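Local coordinates for calcium-dependent protein kinase, putative (Plasmodium falciparum, PDB 3MSE) that probably phosphorylates serine and threonine residues of other proteins in response to calcium, which the EF-hands of its C-terminal domain bind, at residues N53-H58 / R87-Y92; E60-L65 / D74-L79. All coordinates share one frame; numbering follows the deposited sequence.

From the N terminus the chain leaves helix 18-48, rounds the calcium-binding loop and enters strand 56-57, the first half of contact 1. Helix 58-67 follows directly and, after a short connection, helix 72-82 turns back against it; this is contact 2, which closes the smaller loop. The chain then reaches strand 89-90 and completes contact 1, so the larger loop encloses the smaller one. The two meet where I61 of contact 2 packs against L56 and I90 of contact 1, and E60 and S55 share the same calcium ion. Together they build one calcium loop into a pair of EF-hands.

Contact 1 of 2, residues N53-H58 / R87-Y92; sequences NGSLSH and RGNITY. With CA (calcium ion), chain E.
L56 and I90 pair across the short antiparallel ribbon that couples the loops of an EF-hand pair. As a hydrogen-bonded pair they exchange two backbone bonds, L56 N to I90 O (2.8 Å) and I90 N to L56 O (2.7 Å). The I90 side chain can be followed outward: CB rests on L56 O at 3.5 Å, and CG1 stays near the same oxygen. With CG1 beside the backbone N, opposite the carbonyl carbon (chi1 -73°), the chain leads on to CD1, which reaches H58 CD2 at 3.9 Å, the two side chains lying nearly perpendicular. Beside the ribbon, one water links S55 OG to N89 OD1, while another accepts from H58 N and donates to G88 O. On the calcium side, N53 OD1 binds the ion at 2.4 Å and also accepts from S55 N, an Asx turn; S55 O is a second ligand, and D49, N51 and E60 add theirs. H58 NE2 is hydrogen-bonded to D83. L56 packs on F45 and L48 of helix 18-48, both L56 and I90 touch I61 of helix 58-67, and H58 leans on L79 of helix 72-82.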
loop_
_atom_site.group_PDB
_atom_site.type_symbol
_atom_site.label_atom_id
_atom_site.label_comp_id
_atom_site.label_asym_id
_atom_site.label_seq_id
_atom_site.Cartn_x
_atom_site.Cartn_y
_atom_site.Cartn_z
ATOM N N ASN A 53 6.284 24.810 7.939
ATOM C CA ASN A 53 4.871 24.989 8.305
ATOM C C ASN A 53 3.996 23.818 7.804
ATOM O O ASN A 53 2.770 23.899 7.811
ATOM C CB ASN A 53 4.347 26.330 7.755
ATOM C CG ASN A 53 4.170 26.303 6.259
ATOM O OD1 ASN A 53 4.561 25.338 5.621
ATOM N ND2 ASN A 53 3.569 27.356 5.688
ATOM N N GLY A 54 4.632 22.749 7.330
ATOM C CA GLY A 54 3.910 21.532 6.995
ATOM C C GLY A 54 3.147 21.563 5.680
ATOM O O GLY A 54 2.429 20.622 5.357
ATOM N N SER A 55 3.295 22.646 4.919
ATOM C CA SER A 55 2.735 22.699 3.579
ATOM C C SER A 55 3.691 23.431 2.613
ATOM O O SER A 55 4.643 24.098 3.048
ATOM C CB SER A 55 1.364 23.359 3.597
ATOM O OG SER A 55 1.506 24.728 3.820
ATOM N N LEU A 56 3.432 23.298 1.315
ATOM C CA LEU A 56 4.329 23.841 0.280
ATOM C C LEU A 56 3.712 24.985 -0.485
ATOM O O LEU A 56 2.667 24.823 -1.105
ATOM C CB LEU A 56 4.761 22.744 -0.715
ATOM C CG LEU A 56 5.545 21.554 -0.167
ATOM C CD1 LEU A 56 6.012 20.644 -1.299
ATOM C CD2 LEU A 56 6.721 22.015 0.676
ATOM N N SER A 57 4.356 26.147 -0.459
ATOM C CA SER A 57 3.901 27.247 -1.303
ATOM C C SER A 57 4.338 27.010 -2.760
ATOM O O SER A 57 5.168 26.143 -3.020
ATOM C CB SER A 57 4.424 28.592 -0.804
ATOM O OG SER A 57 5.812 28.727 -1.050
ATOM N N HIS A 58 3.787 27.782 -3.695
ATOM C CA HIS A 58 4.246 27.711 -5.092
ATOM C C HIS A 58 5.744 28.015 -5.199
ATOM O O HIS A 58 6.491 27.272 -5.853
ATOM C CB HIS A 58 3.404 28.620 -6.006
ATOM C CG HIS A 58 2.024 28.087 -6.285
ATOM N ND1 HIS A 58 1.300 28.434 -7.410
ATOM C CD2 HIS A 58 1.240 27.228 -5.588
ATOM C CE1 HIS A 58 0.128 27.827 -7.385
ATOM N NE2 HIS A 58 0.066 27.088 -6.291
ATOM N N ARG A 87 -5.349 26.554 -3.687
ATOM C CA ARG A 87 -5.184 27.288 -2.426
ATOM C C ARG A 87 -3.901 28.121 -2.278
ATOM O O ARG A 87 -3.768 28.873 -1.304
ATOM C CB ARG A 87 -5.280 26.317 -1.242
ATOM C CG ARG A 87 -6.692 26.077 -0.715
ATOM C CD ARG A 87 -6.636 25.494 0.698
ATOM N NE ARG A 87 -5.715 24.354 0.770
ATOM C CZ ARG A 87 -6.091 23.079 0.720
ATOM N NH1 ARG A 87 -7.382 22.760 0.615
ATOM N NH2 ARG A 87 -5.178 22.117 0.772
ATOM N N GLY A 88 -2.952 27.977 -3.205
ATOM C CA GLY A 88 -1.637 28.614 -3.044
ATOM C C GLY A 88 -0.768 27.957 -1.977
ATOM O O GLY A 88 0.363 28.386 -1.728
ATOM N N ASN A 89 -1.312 26.919 -1.343
ATOM C CA ASN A 89 -0.621 26.109 -0.352
ATOM C C ASN A 89 -0.920 24.663 -0.740
ATOM O O ASN A 89 -2.085 24.308 -0.985
ATOM C CB ASN A 89 -1.141 26.406 1.074
ATOM C CG ASN A 89 -0.864 27.852 1.517
ATOM O OD1 ASN A 89 0.235 28.170 1.985
ATOM N ND2 ASN A 89 -1.849 28.731 1.343
ATOM N N ILE A 90 0.120 23.839 -0.814
ATOM C CA ILE A 90 -0.028 22.471 -1.258
ATOM C C ILE A 90 0.273 21.539 -0.113
ATOM O O ILE A 90 1.327 21.646 0.531
ATOM C CB ILE A 90 0.899 22.176 -2.470
ATOM C CG1 ILE A 90 0.343 22.876 -3.714
ATOM C CG2 ILE A 90 1.034 20.677 -2.703
ATOM C CD1 ILE A 90 1.391 23.466 -4.598
ATOM N N THR A 91 -0.653 20.621 0.150
ATOM C CA THR A 91 -0.502 19.739 1.303
ATOM C C THR A 91 0.435 18.595 1.016
ATOM O O THR A 91 0.743 18.295 -0.151
ATOM C CB THR A 91 -1.852 19.127 1.773
ATOM O OG1 THR A 91 -2.332 18.241 0.767
ATOM C CG2 THR A 91 -2.897 20.213 2.067
ATOM N N TYR A 92 0.859 17.940 2.091
ATOM C CA TYR A 92 1.625 16.715 2.001
ATOM C C TYR A 92 0.971 15.671 1.092
ATOM O O TYR A 92 1.634 15.056 0.230
ATOM C CB TYR A 92 1.840 16.113 3.388
ATOM C CG TYR A 92 2.390 14.727 3.306
ATOM C CD1 TYR A 92 3.739 14.511 3.011
ATOM C CD2 TYR A 92 1.557 13.617 3.472
ATOM C CE1 TYR A 92 4.244 13.227 2.900
ATOM C CE2 TYR A 92 2.057 12.322 3.366
ATOM C CZ TYR A 92 3.394 12.137 3.086
ATOM O OH TYR A 92 3.895 10.863 2.983
HETATM CA CA CA E . 6.165 25.629 3.809
HETATM O O HOH W 1 5.288 27.145 3.158
HETATM O O HOH W 2 2.324 26.769 2.363
HETATM O O HOH W 3 1.757 29.974 -3.344
#

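Contact 2 of 2, residues E60-L65 / D74-L79; sequences EIYTVL and DINRIL. With CA (calcium ion), chain E; SO4 (sulfate ion), chain C.
Y62 lays its ring against I75 where two helices pack, a seam in which mostly aliphatic branches and one aromatic ring meet, with no hydrogen bond across. The helix segments run roughly antiparallel, with 146° between their directions and axes 10.3 Å apart. A chi1 of -164° sets the Y62 ring opposite the backbone N, and its end comes nearer the other helix. There I75 CD1 sits above one face, 4.1 Å from the ring centroid and close to the normal, a CH-pi contact. The second branch of I75 serves the same ring differently: CG2 approaches Y62 CD2 at 3.5 Å, while CG1 turns to L65 CB. N76 OD1 lies in the ring plane near Y62 CE2, at 3.8 Å, with the amide inclined 54° to the ring, and L79 CD1 also comes to that ring's edge. The other methyl of L79, CD2, meets CB, CG2 and CD1 of I61, the two side chains lying alongside each other and pointing opposite ways. L65 and I78 reach tip to tip, L65 CD1 to I78 CG2 being 4.1 Å. E60 takes no part in this seam: its chain, extended beyond CG, brings OE1 and OE2 of E60 to the calcium ion, each at 2.6 Å, and OE2 also accepts from S57 N. The seam thus joins the exiting helix of the calcium-binding EF-hand, 58-67, to the entering helix of its partner hand, 72-82. I61 also touches L48 of helix 18-48, I70 of the connecting loop packs on L65 and I75, and M14 of the second subunit packs on I78.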
loop_
_atom_site.group_PDB
_atom_site.type_symbol
_atom_site.label_atom_id
_atom_site.label_comp_id
_atom_site.label_asym_id
_atom_site.label_seq_id
_atom_site.Cartn_x
_atom_site.Cartn_y
_atom_site.Cartn_z
ATOM N N GLU A 60 8.163 27.784 -2.882
ATOM C CA GLU A 60 8.995 26.712 -2.295
ATOM C C GLU A 60 9.287 25.580 -3.287
ATOM O O GLU A 60 10.405 25.051 -3.328
ATOM C CB GLU A 60 8.358 26.113 -1.031
ATOM C CG GLU A 60 8.433 27.037 0.214
ATOM C CD GLU A 60 7.708 26.458 1.437
ATOM O OE1 GLU A 60 8.069 26.832 2.570
ATOM O OE2 GLU A 60 6.788 25.617 1.282
ATOM N N ILE A 61 8.272 25.191 -4.053
ATOM C CA ILE A 61 8.428 24.143 -5.057
ATOM C C ILE A 61 9.171 24.726 -6.287
ATOM O O ILE A 61 10.074 24.095 -6.835
ATOM C CB ILE A 61 7.047 23.583 -5.478
ATOM C CG1 ILE A 61 6.371 22.880 -4.291
ATOM C CG2 ILE A 61 7.152 22.622 -6.653
ATOM C CD1 ILE A 61 4.944 22.484 -4.584
ATOM N N TYR A 62 8.762 25.917 -6.699
ATOM C CA TYR A 62 9.293 26.568 -7.892
ATOM C C TYR A 62 10.817 26.663 -7.835
ATOM O O TYR A 62 11.514 26.243 -8.766
ATOM C CB TYR A 62 8.723 27.980 -8.056
ATOM C CG TYR A 62 8.931 28.540 -9.447
ATOM C CD1 TYR A 62 10.209 28.913 -9.895
ATOM C CD2 TYR A 62 7.852 28.683 -10.324
ATOM C CE1 TYR A 62 10.395 29.423 -11.196
ATOM C CE2 TYR A 62 8.024 29.186 -11.617
ATOM C CZ TYR A 62 9.295 29.553 -12.049
ATOM O OH TYR A 62 9.462 30.042 -13.337
ATOM N N THR A 63 11.328 27.212 -6.740
ATOM C CA THR A 63 12.759 27.494 -6.651
ATOM C C THR A 63 13.574 26.202 -6.715
ATOM O O THR A 63 14.701 26.197 -7.217
ATOM C CB THR A 63 13.151 28.332 -5.407
ATOM O OG1 THR A 63 14.565 28.542 -5.418
ATOM C CG2 THR A 63 12.798 27.622 -4.094
ATOM N N VAL A 64 13.007 25.101 -6.220
ATOM C CA VAL A 64 13.737 23.850 -6.261
ATOM C C VAL A 64 13.647 23.194 -7.642
ATOM O O VAL A 64 14.659 22.727 -8.162
ATOM C CB VAL A 64 13.327 22.885 -5.113
ATOM C CG1 VAL A 64 13.995 21.542 -5.278
ATOM C CG2 VAL A 64 13.716 23.493 -3.744
ATOM N N LEU A 65 12.453 23.135 -8.229
ATOM C CA LEU A 65 12.316 22.546 -9.576
ATOM C C LEU A 65 13.204 23.317 -10.594
ATOM O O LEU A 65 13.844 22.715 -11.461
ATOM C CB LEU A 65 10.839 22.484 -10.029
ATOM C CG LEU A 65 9.852 21.567 -9.251
ATOM C CD1 LEU A 65 8.439 21.445 -9.906
ATOM C CD2 LEU A 65 10.431 20.172 -8.959
ATOM N N ASP A 74 6.926 24.036 -17.662
ATOM C CA ASP A 74 6.603 22.787 -16.998
ATOM C C ASP A 74 6.292 22.992 -15.504
ATOM O O ASP A 74 5.313 22.433 -14.986
ATOM C CB ASP A 74 7.699 21.747 -17.216
ATOM C CG ASP A 74 7.721 21.213 -18.663
ATOM O OD1 ASP A 74 6.686 21.285 -19.371
ATOM O OD2 ASP A 74 8.779 20.704 -19.080
ATOM N N ILE A 75 7.119 23.789 -14.829
ATOM C CA ILE A 75 6.950 24.031 -13.395
ATOM C C ILE A 75 5.525 24.552 -13.147
ATOM O O ILE A 75 4.829 24.057 -12.264
ATOM C CB ILE A 75 7.971 25.039 -12.819
ATOM C CG1 ILE A 75 9.417 24.539 -12.959
ATOM C CG2 ILE A 75 7.671 25.321 -11.311
ATOM C CD1 ILE A 75 10.427 25.549 -12.462
ATOM N N ASN A 76 5.097 25.530 -13.944
ATOM C CA ASN A 76 3.748 26.082 -13.798
ATOM C C ASN A 76 2.614 25.079 -14.032
ATOM O O ASN A 76 1.596 25.120 -13.309
ATOM C CB ASN A 76 3.569 27.339 -14.643
ATOM C CG ASN A 76 4.258 28.560 -14.023
ATOM O OD1 ASN A 76 4.517 28.611 -12.817
ATOM N ND2 ASN A 76 4.564 29.533 -14.853
ATOM N N ARG A 77 2.772 24.180 -15.013
ATOM C CA ARG A 77 1.773 23.124 -15.194
ATOM C C ARG A 77 1.754 22.140 -14.023
ATOM O O ARG A 77 0.683 21.672 -13.654
ATOM C CB ARG A 77 1.944 22.360 -16.506
ATOM C CG ARG A 77 1.740 23.225 -17.752
ATOM C CD ARG A 77 2.088 22.432 -19.001
ATOM N NE ARG A 77 1.108 21.387 -19.252
ATOM C CZ ARG A 77 1.236 20.449 -20.186
ATOM N NH1 ARG A 77 2.313 20.425 -20.973
ATOM N NH2 ARG A 77 0.274 19.546 -20.348
ATOM N N ILE A 78 2.933 21.834 -13.472
ATOM C CA ILE A 78 3.056 20.964 -12.305
ATOM C C ILE A 78 2.363 21.627 -11.094
ATOM O O ILE A 78 1.570 20.999 -10.395
ATOM C CB ILE A 78 4.522 20.629 -12.006
ATOM C CG1 ILE A 78 5.074 19.670 -13.073
ATOM C CG2 ILE A 78 4.683 20.015 -10.614
ATOM C CD1 ILE A 78 6.588 19.574 -13.056
ATOM N N LEU A 79 2.627 22.907 -10.904
ATOM C CA LEU A 79 2.044 23.659 -9.816
ATOM C C LEU A 79 0.518 23.661 -9.855
ATOM O O LEU A 79 -0.108 23.384 -8.837
ATOM C CB LEU A 79 2.612 25.080 -9.769
ATOM C CG LEU A 79 4.005 25.182 -9.152
ATOM C CD1 LEU A 79 4.478 26.652 -9.174
ATOM C CD2 LEU A 79 4.034 24.631 -7.715
HETATM CA CA CA E . 6.165 25.629 3.809
HETATM S S SO4 C . 1.547 17.724 -23.780
HETATM O O1 SO4 C . 2.266 16.464 -23.871
HETATM O O2 SO4 C . 0.637 17.735 -22.645
HETATM O O3 SO4 C . 2.554 18.754 -23.563
HETATM O O4 SO4 C . 0.757 17.938 -24.983
HETATM O O HOH W 1 5.288 27.145 3.158
#